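PDB 3III: CocE/NonD family hydrolase from Staphylococcus aureus subsp. aureus COL, which probably hydrolyses ester or amide bonds as an alpha/beta-hydrolase related to cocaine esterase and X-Pro dipeptidyl-peptidases, its natural substrate being unknown. Local coordinates for residues I544-G547 / D551-L554; L362-E367 / M409-W414; V70-T75 / E105-P110. One frame throughout, in Å; residues are numbered along the deposited sequence.

Contact 1 of 3, residues I544-G547 / D551-L554; sequences IYTG and DSQL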
# COMPACT_ATOMS: atom_id res chain seq x y z
N ILE A 544 19.03 -24.96 5.27
CA ILE A 544 19.47 -23.84 4.43
C ILE A 544 20.96 -24.06 4.04
O ILE A 544 21.82 -24.20 4.90
CB ILE A 544 19.34 -22.47 5.17
CG1 ILE A 544 17.92 -22.21 5.66
CG2 ILE A 544 19.77 -21.29 4.29
CD1 ILE A 544 16.88 -22.31 4.60
N TYR A 545 21.23 -24.14 2.75
CA TYR A 545 22.55 -24.49 2.27
C TYR A 545 23.28 -23.26 1.77
O TYR A 545 22.72 -22.42 1.08
CB TYR A 545 22.43 -25.51 1.14
CG TYR A 545 21.75 -26.77 1.54
CD1 TYR A 545 22.47 -27.90 1.88
CD2 TYR A 545 20.38 -26.84 1.55
CE1 TYR A 545 21.84 -29.09 2.24
CE2 TYR A 545 19.73 -28.01 1.92
CZ TYR A 545 20.46 -29.11 2.26
OH TYR A 545 19.78 -30.25 2.59
N THR A 546 24.55 -23.15 2.14
CA THR A 546 25.38 -22.04 1.70
C THR A 546 26.73 -22.57 1.26
O THR A 546 27.19 -23.64 1.73
CB THR A 546 25.60 -21.07 2.84
OG1 THR A 546 26.33 -21.72 3.88
CG2 THR A 546 24.24 -20.54 3.37
N GLY A 547 27.37 -21.83 0.35
CA GLY A 547 28.74 -22.15 -0.06
C GLY A 547 28.80 -23.10 -1.24
O GLY A 547 27.87 -23.88 -1.49
N ASP A 551 24.97 -20.93 -3.83
CA ASP A 551 25.33 -19.50 -3.76
C ASP A 551 24.22 -18.65 -3.15
O ASP A 551 23.76 -17.67 -3.72
CB ASP A 551 25.73 -18.97 -5.15
CG ASP A 551 24.59 -19.00 -6.17
OD1 ASP A 551 23.56 -19.70 -5.97
OD2 ASP A 551 24.72 -18.28 -7.17
N SER A 552 23.82 -19.03 -1.95
CA SER A 552 22.88 -18.26 -1.18
C SER A 552 23.48 -16.87 -0.95
O SER A 552 24.62 -16.75 -0.55
CB SER A 552 22.62 -18.97 0.15
OG SER A 552 21.99 -20.19 -0.13
N GLN A 553 22.71 -15.84 -1.23
CA GLN A 553 23.21 -14.46 -1.16
C GLN A 553 22.04 -13.51 -1.04
O GLN A 553 20.92 -13.89 -1.43
CB GLN A 553 23.95 -14.16 -2.45
CG GLN A 553 23.07 -14.31 -3.69
CD GLN A 553 23.87 -14.19 -4.94
OE1 GLN A 553 24.08 -13.08 -5.47
NE2 GLN A 553 24.33 -15.32 -5.45
N LEU A 554 22.32 -12.33 -0.50
CA LEU A 554 21.40 -11.21 -0.42
C LEU A 554 21.86 -10.12 -1.39
O LEU A 554 22.97 -9.66 -1.31
CB LEU A 554 21.31 -10.68 1.02
CG LEU A 554 20.35 -9.48 1.20
CD1 LEU A 554 18.82 -9.88 1.08
CD2 LEU A 554 20.76 -8.84 2.53
O HOH W 1 26.62 -18.64 0.20

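Contact 2 of 3, residues L362-E367 / M409-W414; sequences LYLNAE and MNLKLW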
# COMPACT_ATOMS: atom_id res chain seq x y z
N LEU A 362 25.79 -9.95 -1.07
CA LEU A 362 26.46 -10.41 0.14
C LEU A 362 26.15 -11.92 0.34
O LEU A 362 24.98 -12.31 0.47
CB LEU A 362 25.99 -9.60 1.34
CG LEU A 362 26.44 -8.13 1.40
CD1 LEU A 362 25.65 -7.43 2.58
CD2 LEU A 362 27.95 -8.06 1.59
N TYR A 363 27.19 -12.75 0.33
CA TYR A 363 27.04 -14.21 0.38
C TYR A 363 26.88 -14.73 1.81
O TYR A 363 27.59 -14.31 2.71
CB TYR A 363 28.21 -14.88 -0.31
CG TYR A 363 28.36 -14.44 -1.75
CD1 TYR A 363 27.61 -15.03 -2.75
CD2 TYR A 363 29.20 -13.40 -2.10
CE1 TYR A 363 27.73 -14.61 -4.09
CE2 TYR A 363 29.31 -12.97 -3.40
CZ TYR A 363 28.58 -13.57 -4.38
OH TYR A 363 28.71 -13.14 -5.68
N LEU A 364 25.89 -15.60 2.00
CA LEU A 364 25.58 -16.16 3.32
C LEU A 364 26.54 -17.29 3.63
O LEU A 364 26.88 -18.06 2.73
CB LEU A 364 24.19 -16.79 3.33
CG LEU A 364 23.01 -15.89 3.58
CD1 LEU A 364 22.89 -14.85 2.49
CD2 LEU A 364 21.78 -16.77 3.70
N ASN A 365 26.94 -17.41 4.90
CA ASN A 365 27.75 -18.53 5.38
C ASN A 365 26.97 -19.15 6.56
O ASN A 365 26.88 -18.52 7.62
CB ASN A 365 29.13 -18.04 5.83
CG ASN A 365 30.03 -19.19 6.28
OD1 ASN A 365 29.56 -20.29 6.42
ND2 ASN A 365 31.34 -18.94 6.39
N ALA A 366 26.46 -20.38 6.40
CA ALA A 366 25.66 -21.10 7.43
C ALA A 366 26.45 -21.47 8.72
O ALA A 366 25.84 -21.64 9.79
CB ALA A 366 25.02 -22.41 6.83
N GLU A 367 27.77 -21.54 8.62
CA GLU A 367 28.61 -21.98 9.75
C GLU A 367 28.80 -20.94 10.82
O GLU A 367 28.95 -21.27 11.99
CB GLU A 367 30.01 -22.37 9.28
CG GLU A 367 30.07 -23.40 8.18
CD GLU A 367 31.44 -24.09 8.10
OE1 GLU A 367 32.32 -23.61 7.35
OE2 GLU A 367 31.64 -25.12 8.79
N MSE A 409 15.29 -5.81 -2.32
CA MSE A 409 16.39 -6.74 -2.06
C MSE A 409 15.88 -8.12 -2.37
O MSE A 409 14.67 -8.39 -2.26
CB MSE A 409 16.82 -6.69 -0.60
CG MSE A 409 16.99 -5.28 -0.05
SE MSE A 409 18.04 -5.35 1.66
CE MSE A 409 17.35 -3.61 2.48
N ASN A 410 16.82 -8.98 -2.70
CA ASN A 410 16.53 -10.33 -3.18
C ASN A 410 17.35 -11.26 -2.31
O ASN A 410 18.61 -11.18 -2.28
CB ASN A 410 16.91 -10.48 -4.68
CG ASN A 410 16.57 -11.84 -5.24
OD1 ASN A 410 16.10 -12.72 -4.52
ND2 ASN A 410 16.77 -12.03 -6.55
N LEU A 411 16.65 -12.15 -1.62
CA LEU A 411 17.32 -13.17 -0.83
C LEU A 411 17.26 -14.52 -1.54
O LEU A 411 16.19 -15.13 -1.63
CB LEU A 411 16.69 -13.25 0.57
CG LEU A 411 17.30 -14.33 1.45
CD1 LEU A 411 18.81 -14.07 1.62
CD2 LEU A 411 16.55 -14.39 2.83
N LYS A 412 18.43 -14.95 -2.05
CA LYS A 412 18.55 -16.24 -2.72
C LYS A 412 18.99 -17.27 -1.70
O LYS A 412 20.04 -17.13 -1.05
CB LYS A 412 19.50 -16.21 -3.91
CG LYS A 412 19.38 -17.56 -4.68
CD LYS A 412 20.46 -17.71 -5.74
CE LYS A 412 20.27 -18.91 -6.59
NZ LYS A 412 21.36 -18.92 -7.61
N LEU A 413 18.19 -18.32 -1.56
CA LEU A 413 18.53 -19.44 -0.70
C LEU A 413 18.47 -20.77 -1.41
O LEU A 413 17.65 -20.97 -2.31
CB LEU A 413 17.61 -19.52 0.54
CG LEU A 413 17.44 -18.27 1.40
CD1 LEU A 413 16.22 -18.44 2.35
CD2 LEU A 413 18.75 -17.90 2.16
N TRP A 414 19.33 -21.69 -0.99
CA TRP A 414 19.17 -23.07 -1.31
C TRP A 414 18.61 -23.84 -0.10
O TRP A 414 19.15 -23.77 1.00
CB TRP A 414 20.48 -23.68 -1.80
CG TRP A 414 20.98 -23.07 -3.08
CD1 TRP A 414 21.64 -21.88 -3.22
CD2 TRP A 414 20.92 -23.66 -4.37
NE1 TRP A 414 21.97 -21.69 -4.54
CE2 TRP A 414 21.50 -22.74 -5.27
CE3 TRP A 414 20.35 -24.82 -4.88
CZ2 TRP A 414 21.61 -22.99 -6.63
CZ3 TRP A 414 20.44 -25.08 -6.24
CH2 TRP A 414 21.06 -24.16 -7.11

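Contact 3 of 3, residues V70-T75 / E105-P110; sequences VMSADT and EESPDP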
# COMPACT_ATOMS: atom_id res chain seq x y z
N VAL A 70 -12.53 17.09 -7.21
CA VAL A 70 -11.76 16.09 -6.49
C VAL A 70 -12.74 14.97 -6.13
O VAL A 70 -13.81 15.24 -5.60
CB VAL A 70 -11.14 16.64 -5.20
CG1 VAL A 70 -10.38 15.51 -4.43
CG2 VAL A 70 -10.17 17.86 -5.52
N MSE A 71 -12.41 13.72 -6.47
CA MSE A 71 -13.33 12.59 -6.23
C MSE A 71 -12.64 11.45 -5.53
O MSE A 71 -11.43 11.25 -5.73
CB MSE A 71 -13.87 12.08 -7.55
CG MSE A 71 -14.99 11.03 -7.39
SE MSE A 71 -15.74 10.58 -9.18
CE MSE A 71 -16.57 12.32 -9.59
N SER A 72 -13.37 10.76 -4.63
CA SER A 72 -12.92 9.48 -4.12
C SER A 72 -14.09 8.52 -4.09
O SER A 72 -15.31 8.92 -4.00
CB SER A 72 -12.27 9.60 -2.73
OG SER A 72 -13.26 9.81 -1.74
N ALA A 73 -13.76 7.22 -4.13
CA ALA A 73 -14.80 6.17 -4.13
C ALA A 73 -14.36 4.90 -3.41
O ALA A 73 -13.25 4.40 -3.58
CB ALA A 73 -15.24 5.86 -5.53
N ASP A 74 -15.29 4.33 -2.63
CA ASP A 74 -15.07 3.12 -1.89
C ASP A 74 -16.42 2.51 -1.51
O ASP A 74 -17.47 2.99 -1.89
CB ASP A 74 -14.24 3.44 -0.63
CG ASP A 74 -14.89 4.46 0.22
OD1 ASP A 74 -15.91 4.13 0.84
OD2 ASP A 74 -14.44 5.62 0.16
N THR A 75 -16.35 1.39 -0.83
CA THR A 75 -17.52 0.71 -0.31
C THR A 75 -17.59 0.71 1.22
O THR A 75 -18.29 -0.09 1.82
CB THR A 75 -17.60 -0.71 -0.84
OG1 THR A 75 -16.43 -1.43 -0.50
CG2 THR A 75 -17.82 -0.74 -2.37
N GLU A 105 -12.90 8.24 6.65
CA GLU A 105 -11.48 7.92 6.77
C GLU A 105 -10.81 7.76 5.43
O GLU A 105 -11.28 7.03 4.58
CB GLU A 105 -11.32 6.65 7.60
CG GLU A 105 -11.48 6.91 9.13
CD GLU A 105 -12.94 6.87 9.72
OE1 GLU A 105 -13.97 6.94 8.98
OE2 GLU A 105 -13.00 6.76 10.98
N GLU A 106 -9.72 8.47 5.21
CA GLU A 106 -8.92 8.28 4.02
C GLU A 106 -9.33 9.11 2.84
O GLU A 106 -8.67 9.09 1.79
N SER A 107 -10.45 9.83 2.98
CA SER A 107 -11.03 10.61 1.93
C SER A 107 -10.42 12.02 1.90
O SER A 107 -9.95 12.54 2.92
CB SER A 107 -12.55 10.81 2.16
OG SER A 107 -13.22 9.59 2.40
N PRO A 108 -10.47 12.65 0.74
CA PRO A 108 -10.19 14.10 0.68
C PRO A 108 -11.15 14.88 1.52
O PRO A 108 -12.36 14.65 1.45
CB PRO A 108 -10.41 14.45 -0.79
CG PRO A 108 -10.46 13.21 -1.55
CD PRO A 108 -10.78 12.07 -0.58
N ASP A 109 -10.65 15.82 2.32
CA ASP A 109 -11.45 16.55 3.31
C ASP A 109 -12.05 17.75 2.62
O ASP A 109 -11.33 18.62 2.11
CB ASP A 109 -10.52 17.04 4.44
CG ASP A 109 -11.24 17.73 5.56
OD1 ASP A 109 -12.44 18.10 5.45
OD2 ASP A 109 -10.57 17.89 6.60
N PRO A 110 -13.36 17.83 2.53
CA PRO A 110 -13.91 19.03 1.92
C PRO A 110 -13.58 20.35 2.63
O PRO A 110 -13.62 21.40 2.00
CB PRO A 110 -15.41 18.77 1.90
CG PRO A 110 -15.63 17.68 2.77
CD PRO A 110 -14.42 16.85 2.87

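Contact 1 of 3, residues I544-G547 / D551-L554
Ser552 meets Tyr545 through its hydroxyl, the one direct hydrogen bond of the contact. OG donates to the carbonyl O of Tyr545 over 2.6 Å, almost in line with the carbonyl bond (165° at O). Because OG stands beside its own backbone N (chi1 -65°), it reaches the carbonyl of Tyr545, and it also accepts from Trp414 N of strand 408-417. The hydroxyl is thus a link in a chain, Trp414 N to Ser552 OG to Tyr545 O, with both its donor and its acceptor capacity used.

A second polar link runs through a water, which accepts from Gly547 N at 3.3 Å and donates to Ser552 O at 2.9 Å. Within 551-554, Gln553 NE2 donates to Asp551 O at 3.0 Å, at the start of strand 553-559, with that oxygen almost in the amide plane.

The apolar share is small. Thr546 turns its methyl CG2 against Ser552 CB at 3.9 Å, while its OG1 faces elsewhere and bonds to Ala366 N.

No ladder of direct backbone bonds joins the two segments, so this is not a simple hairpin. Strands 541-546 and 553-559 both pair antiparallel with strand 408-417, and the serine fills the place where that strand passes from one partner to the other; strand 358-365 flanks 553-559, and 380-385 flanks 541-546.

Contact 2 of 3, residues L362-E367 / M409-W414
In the beta-sandwich of the C-terminal domain, a member of the galactose-binding-like clan and probably of jelly-roll type, strands 358-365 and 408-417 each pair antiparallel with strand 553-559 and meet here through leucines alone. The backbones are well separated, 8.8 Å from Leu364 CA to Leu413 CA, and it is the side chains that close the gap. Leu364 points at the other strand and uses both its methyls. Its CD2 presses on Leu413 CD2 at 3.6 Å, the two side chains crossing obliquely, while CD1 stands 4.2 Å from Leu411 CD1. Leu364 thus reaches past the intervening chain at Ser552 to two alternate residues of strand 408-417.

Leu411 gets there by extending: CG lies opposite the backbone N (chi1 178°), which carries its end nearer than its root. All three leucines are buried. Leu371 also packs on Leu364, and strand 490-503 supplies Leu496 to Leu411 and Val492 to Leu413, so the cluster belongs to a wider apolar layer.

Just beyond Leu364 the strand ends in an Asx turn: Asn365 OD1 accepts from Glu367 N at 3.1 Å, the donor sitting 46° above the plane of the side-chain carbonyl.

Contact 3 of 3, residues V70-T75 / E105-P110
Val70 opens the contact by setting CG1 against the CB-CG edge of the Pro108 ring, 3.7 Å from CG, with CB of the same ring almost as close. The torsion that sets CG1 opposite the backbone N (chi1 177°) is what brings this branch, not CG2, to the ring edge. Met71, modelled as selenomethionine, has its CB on the other face of the strand, and its side chain packs on Tyr146 and Ala153 of helix 140-154.

Ser72 comes back to the loop. Its CB and OG both rest near the other end of the proline ring, with OG 3.6 Å from Pro108 CD, and Ser107 adds its CB at 4.1 Å from Ser72 OG. The two hydroxyls do not bond each other; both bond Lys122 NZ, and Ser107 OG also bonds Pro104 O. Asp74, next on this face, forms a salt bridge to Lys122 through OD2, while its OD1 takes the backbone N of Tyr76, a residue consistent in position with the oxyanion-hole tyrosine of cocaine esterase.

The contact thus has two characters: an apolar end of valine against proline, and a polar end where a lysine between two serines and an aspartate probably stays charged, its charge balanced by Asp74.

In the fold
Contact 3 comes first along the chain, in the mixed sheet of the catalytic alpha/beta-hydrolase domain, where strand 67-74 lies between 119-124 and 162-168. Contact 2 and then contact 1 follow in the C-terminal non-catalytic domain, on the opposite side of the chain's centre. Centre to centre, contact 3 is about 47 Å from contact 1 and about 44 Å from contact 2. Contacts 1 and 2, by contrast, have centres only about 4 Å apart and interlock in one antiparallel sheet: Tyr545 N probably bonds Trp414 O, and Gln553 O probably bonds Lys412 N. The final strands of the chain are thereby stitched into the sandwich, remote from strand 67-74 of the catalytic domain.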